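Long-range contacts in inositol 2-dehydrogenase (PDB 4HKT), which catalyses the NAD+-dependent oxidation of myo-inositol to scyllo-inosose (2-keto-myo-inositol), the first step in breaking myo-inositol down to acetyl-CoA: residues V132-I136 and R181-G185; L184-S190 and L216-K222. All coordinates share one frame; numbering follows the deposited sequence.

Contact 1: residues V132-I136 and R181-G185; sequences VRKAI and RFLLG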
ATOM      1  N   VAL B 132     -15.959   4.437   7.292  1.00 19.06           N
ATOM      2  CA  VAL B 132     -16.379   3.073   6.967  1.00 17.75           C
ATOM      3  C   VAL B 132     -17.881   2.991   7.124  1.00 18.76           C
ATOM      4  O   VAL B 132     -18.590   2.556   6.219  1.00 20.79           O
ATOM      5  CB  VAL B 132     -15.654   2.028   7.831  1.00 16.56           C
ATOM      6  CG1 VAL B 132     -16.304   0.659   7.646  1.00 17.18           C
ATOM      7  CG2 VAL B 132     -14.171   1.966   7.529  1.00 15.47           C
ATOM      8  N   ARG B 133     -18.382   3.439   8.273  1.00 19.92           N
ATOM      9  CA  ARG B 133     -19.804   3.394   8.530  1.00 22.21           C
ATOM     10  C   ARG B 133     -20.645   4.219   7.492  1.00 20.79           C
ATOM     11  O   ARG B 133     -21.700   3.764   7.020  1.00 19.52           O
ATOM     12  CB  ARG B 133     -20.059   3.876   9.946  1.00 25.78           C
ATOM     13  CG  ARG B 133     -21.515   4.031  10.293  1.00 30.62           C
ATOM     14  CD  ARG B 133     -22.148   2.674  10.499  1.00 32.89           C
ATOM     15  NE  ARG B 133     -23.363   2.512   9.733  1.00 37.19           N
ATOM     16  CZ  ARG B 133     -23.925   1.334   9.423  1.00 40.07           C
ATOM     17  NH1 ARG B 133     -23.421   0.176   9.859  1.00 39.35           N
ATOM     18  NH2 ARG B 133     -25.026   1.317   8.684  1.00 36.89           N
ATOM     19  N   LYS B 134     -20.163   5.408   7.166  1.00 21.81           N
ATOM     20  CA  LYS B 134     -20.786   6.270   6.148  1.00 24.09           C
ATOM     21  C   LYS B 134     -20.848   5.584   4.765  1.00 23.40           C
ATOM     22  O   LYS B 134     -21.849   5.662   4.034  1.00 23.90           O
ATOM     23  CB  LYS B 134     -20.031   7.609   6.079  1.00 27.04           C
ATOM     24  CG  LYS B 134     -20.516   8.537   4.963  1.00 32.76           C
ATOM     25  CD  LYS B 134     -20.026   9.986   5.116  1.00 37.95           C
ATOM     26  CE  LYS B 134     -21.094  10.974   4.624  1.00 41.78           C
ATOM     27  NZ  LYS B 134     -21.458  10.712   3.198  1.00 43.43           N
ATOM     28  N   ALA B 135     -19.779   4.892   4.400  1.00 24.89           N
ATOM     29  CA  ALA B 135     -19.772   4.141   3.156  1.00 22.87           C
ATOM     30  C   ALA B 135     -20.842   3.077   3.175  1.00 24.09           C
ATOM     31  O   ALA B 135     -21.538   2.883   2.164  1.00 23.52           O
ATOM     32  CB  ALA B 135     -18.400   3.545   2.886  1.00 24.32           C
ATOM     33  N   ILE B 136     -21.014   2.404   4.325  1.00 22.77           N
ATOM     34  CA  ILE B 136     -22.059   1.411   4.466  1.00 23.71           C
ATOM     35  C   ILE B 136     -23.459   2.052   4.408  1.00 22.83           C
ATOM     36  O   ILE B 136     -24.350   1.565   3.718  1.00 22.84           O
ATOM     37  CB  ILE B 136     -21.932   0.606   5.802  1.00 23.18           C
ATOM     38  CG1 ILE B 136     -20.603  -0.169   5.859  1.00 25.01           C
ATOM     39  CG2 ILE B 136     -23.107  -0.337   5.892  1.00 24.57           C
ATOM     40  CD1 ILE B 136     -20.234  -0.727   7.231  1.00 23.19           C
ATOM     41  N   ARG B 181     -21.570  -3.867  16.832  1.00 16.14           N
ATOM     42  CA  ARG B 181     -22.941  -3.360  16.764  1.00 16.55           C
ATOM     43  C   ARG B 181     -23.037  -2.132  15.829  1.00 17.60           C
ATOM     44  O   ARG B 181     -24.008  -1.995  15.054  1.00 19.00           O
ATOM     45  CB  ARG B 181     -23.455  -2.992  18.173  1.00 16.98           C
ATOM     46  CG  ARG B 181     -23.765  -4.207  19.052  1.00 16.86           C
ATOM     47  CD  ARG B 181     -24.261  -3.798  20.430  1.00 16.82           C
ATOM     48  NE  ARG B 181     -25.559  -3.196  20.331  1.00 18.02           N
ATOM     49  CZ  ARG B 181     -25.850  -1.897  20.428  1.00 18.17           C
ATOM     50  NH1 ARG B 181     -24.945  -0.954  20.687  1.00 17.57           N
ATOM     51  NH2 ARG B 181     -27.105  -1.540  20.256  1.00 19.84           N
ATOM     52  N   PHE B 182     -22.034  -1.270  15.898  1.00 17.25           N
ATOM     53  CA  PHE B 182     -21.945  -0.069  15.047  1.00 18.78           C
ATOM     54  C   PHE B 182     -21.886  -0.423  13.537  1.00 19.69           C
ATOM     55  O   PHE B 182     -22.469   0.289  12.710  1.00 20.69           O
ATOM     56  CB  PHE B 182     -20.713   0.700  15.468  1.00 19.09           C
ATOM     57  CG  PHE B 182     -20.515   2.043  14.812  1.00 22.39           C
ATOM     58  CD1 PHE B 182     -21.426   3.058  14.975  1.00 24.76           C
ATOM     59  CD2 PHE B 182     -19.333   2.312  14.117  1.00 23.58           C
ATOM     60  CE1 PHE B 182     -21.218   4.306  14.386  1.00 26.03           C
ATOM     61  CE2 PHE B 182     -19.107   3.568  13.542  1.00 25.98           C
ATOM     62  CZ  PHE B 182     -20.051   4.556  13.691  1.00 26.94           C
ATOM     63  N   LEU B 183     -21.164  -1.480  13.197  1.00 19.28           N
ATOM     64  CA  LEU B 183     -20.911  -1.862  11.811  1.00 19.67           C
ATOM     65  C   LEU B 183     -21.965  -2.781  11.244  1.00 21.45           C
ATOM     66  O   LEU B 183     -22.297  -2.682  10.036  1.00 21.63           O
ATOM     67  CB  LEU B 183     -19.556  -2.548  11.671  1.00 19.62           C
ATOM     68  CG  LEU B 183     -18.332  -1.759  12.068  1.00 19.00           C
ATOM     69  CD1 LEU B 183     -17.076  -2.593  11.975  1.00 18.88           C
ATOM     70  CD2 LEU B 183     -18.207  -0.532  11.202  1.00 20.57           C
ATOM     71  N   LEU B 184     -22.502  -3.666  12.091  1.00 20.13           N
ATOM     72  CA  LEU B 184     -23.471  -4.637  11.617  1.00 20.70           C
ATOM     73  C   LEU B 184     -24.772  -4.008  11.251  1.00 23.69           C
ATOM     74  O   LEU B 184     -25.469  -4.537  10.380  1.00 22.50           O
ATOM     75  CB  LEU B 184     -23.793  -5.713  12.637  1.00 18.54           C
ATOM     76  CG  LEU B 184     -22.749  -6.798  12.812  1.00 18.33           C
ATOM     77  CD1 LEU B 184     -22.953  -7.469  14.151  1.00 17.21           C
ATOM     78  CD2 LEU B 184     -22.784  -7.792  11.660  1.00 18.50           C
ATOM     79  N   GLY B 185     -25.136  -2.982  12.002  1.00 26.25           N
ATOM     80  CA  GLY B 185     -26.440  -2.339  11.848  1.00 33.53           C
ATOM     81  C   GLY B 185     -27.593  -3.084  12.509  1.00 34.81           C
ATOM     82  O   GLY B 185     -28.715  -2.593  12.523  1.00 37.31           O
TER
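Arg133, inside helix 127-137, and Leu183, in the last turn of helix 168-184, bring the two backbones to their closest approach, with CA atoms 6.3 Å apart. Helix 127-137 continues past its segment, whereas helix 168-184 ends at Leu184, and Gly185, with positive phi, leaves helical geometry. Arg133 carries most of the contact, with its methylenes on Phe182 and its guanidinium at the carbonyls of the helix end. Its CG lies anti to the backbone N (chi1 173°), which sends the chain out over Phe182; bends at chi2 and chi3 then turn the guanidinium toward the end of the other helix. On the way the aliphatic part crosses the phenyl ring: CB of Arg133 comes within 3.7 Å of CE2 of Phe182, CD stands over the ring face, and CG makes an off-centre CH-pi contact, 4.2 Å from the ring centroid and 29° off its normal. The guanidinium and ring planes are 63° apart, so the aromatic packing is with methylenes and not a flat guanidinium stack. Beyond the ring, NH1 of Arg133 gives a weak, bent hydrogen bond to O of Phe182 (3.0 Å), while O of Leu183 lies at the guanidinium edge, 3.1 Å from the same NH1. CB of Ile136 covers one guanidinium face, and NH2 of Arg133 forms a salt bridge with Asp137 one turn along its own helix. On the sheet side of the arginine, Leu183 CD2 reaches Val132 CG1 at 4.2 Å and, more loosely, Ile136 CD1. These apolar groups press the helix pair onto the mixed sheet: Leu183 meets strands 237-244 and 144-152, Val132 and Ile136 share Val249 of strand 248-251, and Val132 also packs on Ile259 of a second subunit.

Contact 2: residues L184-S190 and L216-K222; sequences LGEEPVS and LQTASGK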
ATOM      1  N   LEU B 184     -22.502  -3.666  12.091  1.00 20.13           N
ATOM      2  CA  LEU B 184     -23.471  -4.637  11.617  1.00 20.70           C
ATOM      3  C   LEU B 184     -24.772  -4.008  11.251  1.00 23.69           C
ATOM      4  O   LEU B 184     -25.469  -4.537  10.380  1.00 22.50           O
ATOM      5  CB  LEU B 184     -23.793  -5.713  12.637  1.00 18.54           C
ATOM      6  CG  LEU B 184     -22.749  -6.798  12.812  1.00 18.33           C
ATOM      7  CD1 LEU B 184     -22.953  -7.469  14.151  1.00 17.21           C
ATOM      8  CD2 LEU B 184     -22.784  -7.792  11.660  1.00 18.50           C
ATOM      9  N   GLY B 185     -25.136  -2.982  12.002  1.00 26.25           N
ATOM     10  CA  GLY B 185     -26.440  -2.339  11.848  1.00 33.53           C
ATOM     11  C   GLY B 185     -27.593  -3.084  12.509  1.00 34.81           C
ATOM     12  O   GLY B 185     -28.715  -2.593  12.523  1.00 37.31           O
ATOM     13  N   GLU B 186     -27.327  -4.259  13.064  1.00 32.13           N
ATOM     14  CA  GLU B 186     -28.373  -5.086  13.669  1.00 30.37           C
ATOM     15  C   GLU B 186     -27.806  -5.642  14.917  1.00 26.79           C
ATOM     16  O   GLU B 186     -26.594  -5.702  15.054  1.00 27.34           O
ATOM     17  CB  GLU B 186     -28.733  -6.268  12.787  1.00 33.77           C
ATOM     18  CG  GLU B 186     -29.344  -5.893  11.487  1.00 38.07           C
ATOM     19  CD  GLU B 186     -29.634  -7.095  10.619  1.00 42.69           C
ATOM     20  OE1 GLU B 186     -29.340  -8.277  11.009  1.00 38.90           O
ATOM     21  OE2 GLU B 186     -30.161  -6.829   9.518  1.00 47.88           O
ATOM     22  N   GLU B 187     -28.668  -6.079  15.819  1.00 24.54           N
ATOM     23  CA  GLU B 187     -28.204  -6.627  17.073  1.00 23.30           C
ATOM     24  C   GLU B 187     -27.660  -8.044  16.897  1.00 21.28           C
ATOM     25  O   GLU B 187     -28.370  -8.910  16.388  1.00 19.20           O
ATOM     26  CB  GLU B 187     -29.342  -6.686  18.097  1.00 25.97           C
ATOM     27  CG  GLU B 187     -29.848  -5.342  18.588  1.00 28.80           C
ATOM     28  CD  GLU B 187     -28.774  -4.537  19.300  1.00 30.62           C
ATOM     29  OE1 GLU B 187     -27.798  -5.147  19.823  1.00 29.29           O
ATOM     30  OE2 GLU B 187     -28.911  -3.299  19.318  1.00 30.78           O
ATOM     31  N   PRO B 188     -26.451  -8.319  17.412  1.00 19.52           N
ATOM     32  CA  PRO B 188     -26.106  -9.725  17.688  1.00 19.95           C
ATOM     33  C   PRO B 188     -27.068 -10.417  18.655  1.00 19.73           C
ATOM     34  O   PRO B 188     -27.413  -9.836  19.717  1.00 22.85           O
ATOM     35  CB  PRO B 188     -24.717  -9.622  18.347  1.00 20.80           C
ATOM     36  CG  PRO B 188     -24.169  -8.311  17.906  1.00 19.42           C
ATOM     37  CD  PRO B 188     -25.354  -7.401  17.742  1.00 20.10           C
ATOM     38  N   VAL B 189     -27.404 -11.663  18.357  1.00 18.60           N
ATOM     39  CA  VAL B 189     -28.292 -12.484  19.159  1.00 19.59           C
ATOM     40  C   VAL B 189     -27.601 -13.698  19.787  1.00 19.55           C
ATOM     41  O   VAL B 189     -28.198 -14.363  20.660  1.00 22.16           O
ATOM     42  CB  VAL B 189     -29.534 -12.954  18.372  1.00 21.79           C
ATOM     43  CG1 VAL B 189     -30.324 -11.739  17.888  1.00 22.54           C
ATOM     44  CG2 VAL B 189     -29.197 -13.919  17.214  1.00 20.29           C
ATOM     45  N   SER B 190     -26.357 -13.957  19.354  1.00 17.80           N
ATOM     46  CA  SER B 190     -25.558 -15.060  19.790  1.00 16.88           C
ATOM     47  C   SER B 190     -24.066 -14.706  19.816  1.00 16.30           C
ATOM     48  O   SER B 190     -23.558 -13.955  18.982  1.00 14.12           O
ATOM     49  CB  SER B 190     -25.787 -16.302  18.922  1.00 18.76           C
ATOM     50  OG  SER B 190     -25.191 -16.150  17.643  1.00 20.93           O
ATOM     51  N   LEU B 216     -19.879 -13.247  16.651  1.00 14.70           N
ATOM     52  CA  LEU B 216     -21.203 -12.747  16.899  1.00 14.30           C
ATOM     53  C   LEU B 216     -22.079 -12.994  15.672  1.00 14.51           C
ATOM     54  O   LEU B 216     -21.588 -12.886  14.549  1.00 13.78           O
ATOM     55  CB  LEU B 216     -21.154 -11.227  17.117  1.00 15.83           C
ATOM     56  CG  LEU B 216     -20.143 -10.671  18.104  1.00 16.70           C
ATOM     57  CD1 LEU B 216     -20.314  -9.155  18.213  1.00 17.30           C
ATOM     58  CD2 LEU B 216     -20.385 -11.342  19.412  1.00 16.95           C
ATOM     59  N   GLN B 217     -23.355 -13.311  15.893  1.00 13.51           N
ATOM     60  CA  GLN B 217     -24.265 -13.496  14.770  1.00 14.42           C
ATOM     61  C   GLN B 217     -25.588 -12.845  15.094  1.00 14.46           C
ATOM     62  O   GLN B 217     -26.060 -12.888  16.243  1.00 14.11           O
ATOM     63  CB  GLN B 217     -24.405 -14.978  14.406  1.00 14.64           C
ATOM     64  CG  GLN B 217     -25.390 -15.279  13.277  1.00 14.98           C
ATOM     65  CD  GLN B 217     -25.212 -16.645  12.693  1.00 15.42           C
ATOM     66  OE1 GLN B 217     -25.203 -17.650  13.416  1.00 15.25           O
ATOM     67  NE2 GLN B 217     -25.062 -16.712  11.390  1.00 16.15           N
ATOM     68  N   THR B 218     -26.159 -12.204  14.079  1.00 16.21           N
ATOM     69  CA  THR B 218     -27.424 -11.520  14.196  1.00 15.75           C
ATOM     70  C   THR B 218     -28.530 -12.469  13.789  1.00 16.54           C
ATOM     71  O   THR B 218     -28.269 -13.554  13.231  1.00 16.61           O
ATOM     72  CB  THR B 218     -27.498 -10.294  13.255  1.00 16.96           C
ATOM     73  OG1 THR B 218     -27.612 -10.747  11.896  1.00 16.21           O
ATOM     74  CG2 THR B 218     -26.290  -9.432  13.431  1.00 16.92           C
ATOM     75  N   ALA B 219     -29.770 -12.041  14.026  1.00 18.65           N
ATOM     76  CA  ALA B 219     -30.956 -12.833  13.638  1.00 20.20           C
ATOM     77  C   ALA B 219     -30.999 -13.109  12.146  1.00 18.64           C
ATOM     78  O   ALA B 219     -31.398 -14.175  11.733  1.00 20.98           O
ATOM     79  CB  ALA B 219     -32.276 -12.174  14.088  1.00 20.90           C
ATOM     80  N   SER B 220     -30.559 -12.185  11.320  1.00 19.63           N
ATOM     81  CA  SER B 220     -30.598 -12.418   9.878  1.00 19.63           C
ATOM     82  C   SER B 220     -29.411 -13.278   9.412  1.00 19.59           C
ATOM     83  O   SER B 220     -29.338 -13.679   8.236  1.00 20.28           O
ATOM     84  CB  SER B 220     -30.643 -11.059   9.178  1.00 21.61           C
ATOM     85  OG  SER B 220     -29.533 -10.287   9.521  1.00 22.64           O
ATOM     86  N   GLY B 221     -28.470 -13.582  10.319  1.00 16.50           N
ATOM     87  CA  GLY B 221     -27.343 -14.442  10.001  1.00 15.66           C
ATOM     88  C   GLY B 221     -26.024 -13.764   9.743  1.00 15.72           C
ATOM     89  O   GLY B 221     -25.018 -14.459   9.522  1.00 15.86           O
ATOM     90  N   LYS B 222     -26.024 -12.423   9.707  1.00 15.58           N
ATOM     91  CA  LYS B 222     -24.808 -11.648   9.562  1.00 16.31           C
ATOM     92  C   LYS B 222     -23.852 -12.007  10.706  1.00 14.80           C
ATOM     93  O   LYS B 222     -24.311 -12.253  11.818  1.00 15.42           O
ATOM     94  CB  LYS B 222     -25.063 -10.154   9.591  1.00 16.85           C
ATOM     95  CG  LYS B 222     -26.007  -9.631   8.559  1.00 18.90           C
ATOM     96  CD  LYS B 222     -26.361  -8.178   8.856  1.00 21.54           C
ATOM     97  CE  LYS B 222     -27.012  -7.467   7.658  1.00 23.46           C
ATOM     98  NZ  LYS B 222     -28.419  -7.825   7.447  1.00 25.61           N
TER
HETATM   99  O   HOH W   1     -30.587  -9.427  15.223  1.00 16.05           O
HETATM  100  O   HOH W   2     -26.603 -17.540  15.883  1.00 29.25           O
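OE1 of Glu186 accepts two hydroxyl hydrogen bonds, from OG of Ser220 at 2.5 Å and from OG1 of Thr218 at 3.1 Å. The serine uses the syn lone pair of OE1, whereas the threonine meets it nearly along the C-O axis. The other oxygen, OE2, forms a salt bridge with NZ of Lys222 (2.9 Å), which approaches from above the carboxylate, 54° out of its plane. A bend at chi4 (77°) turns the ammonium up to this oxygen; the same nitrogen also pairs with Glu143, so two carboxylates probably share its charge. With Glu186 cut back to alanine, the Ser220 and Thr218 hydroxyls would probably lose their shared acceptor, and Lys222 would be left to Glu143 as its carboxylate partner. The three donors sit on or just after the type I turn from Thr218 to Gly221, which joins strand 211-218 to strand 223-229. Beside it, segments 184-190 and 216-222 meet in a classic beta bulge: Val189 and Ser190 both face Gln217, whose O accepts from N of Val189 at 2.8 Å in a nearly straight bond (168°) and more weakly from N of Ser190. N of Gln217 returns a bond to O of Ser190 (3.2 Å). Water extends the pairing, one molecule joining O of Glu187 to N of Ala219 and another joining OG of Ser190 to OE1 of Gln217. At the other end of that amide, NE2 of Gln217 binds O of Gly221 at 2.9 Å and also O of Ala195 in a third subunit. Apolar contacts flank the polar groups, with Leu184 CD1 against Thr218 CG2 (3.9 Å), Leu184 CD2 against Lys222 CB, and Pro188 CG on Leu216 CD1.

Contacts 1 and 2 have centres about 13 Å apart; both belong to the GFO/IDH/MocA C-terminal domain, on the same side of the chain's centre. Along the sequence 132-136 comes first, then 181-185, which shares Leu184 and Gly185 with 184-190, and finally 216-222. Contact 1 pairs helices 127-137 and 168-184 over the mixed sheet; contact 2 joins neighbouring strands of that sheet, 188-196 and 211-218. A salt bridge from Arg181 NH2 to Glu187 OE2 (2.7 Å) spans the two. Contact 1 thus seats the helix pair on the sheet and contact 2 pairs two of its strands, with the turn 185-187 carrying the chain from one to the other, and other subunits touch both contacts.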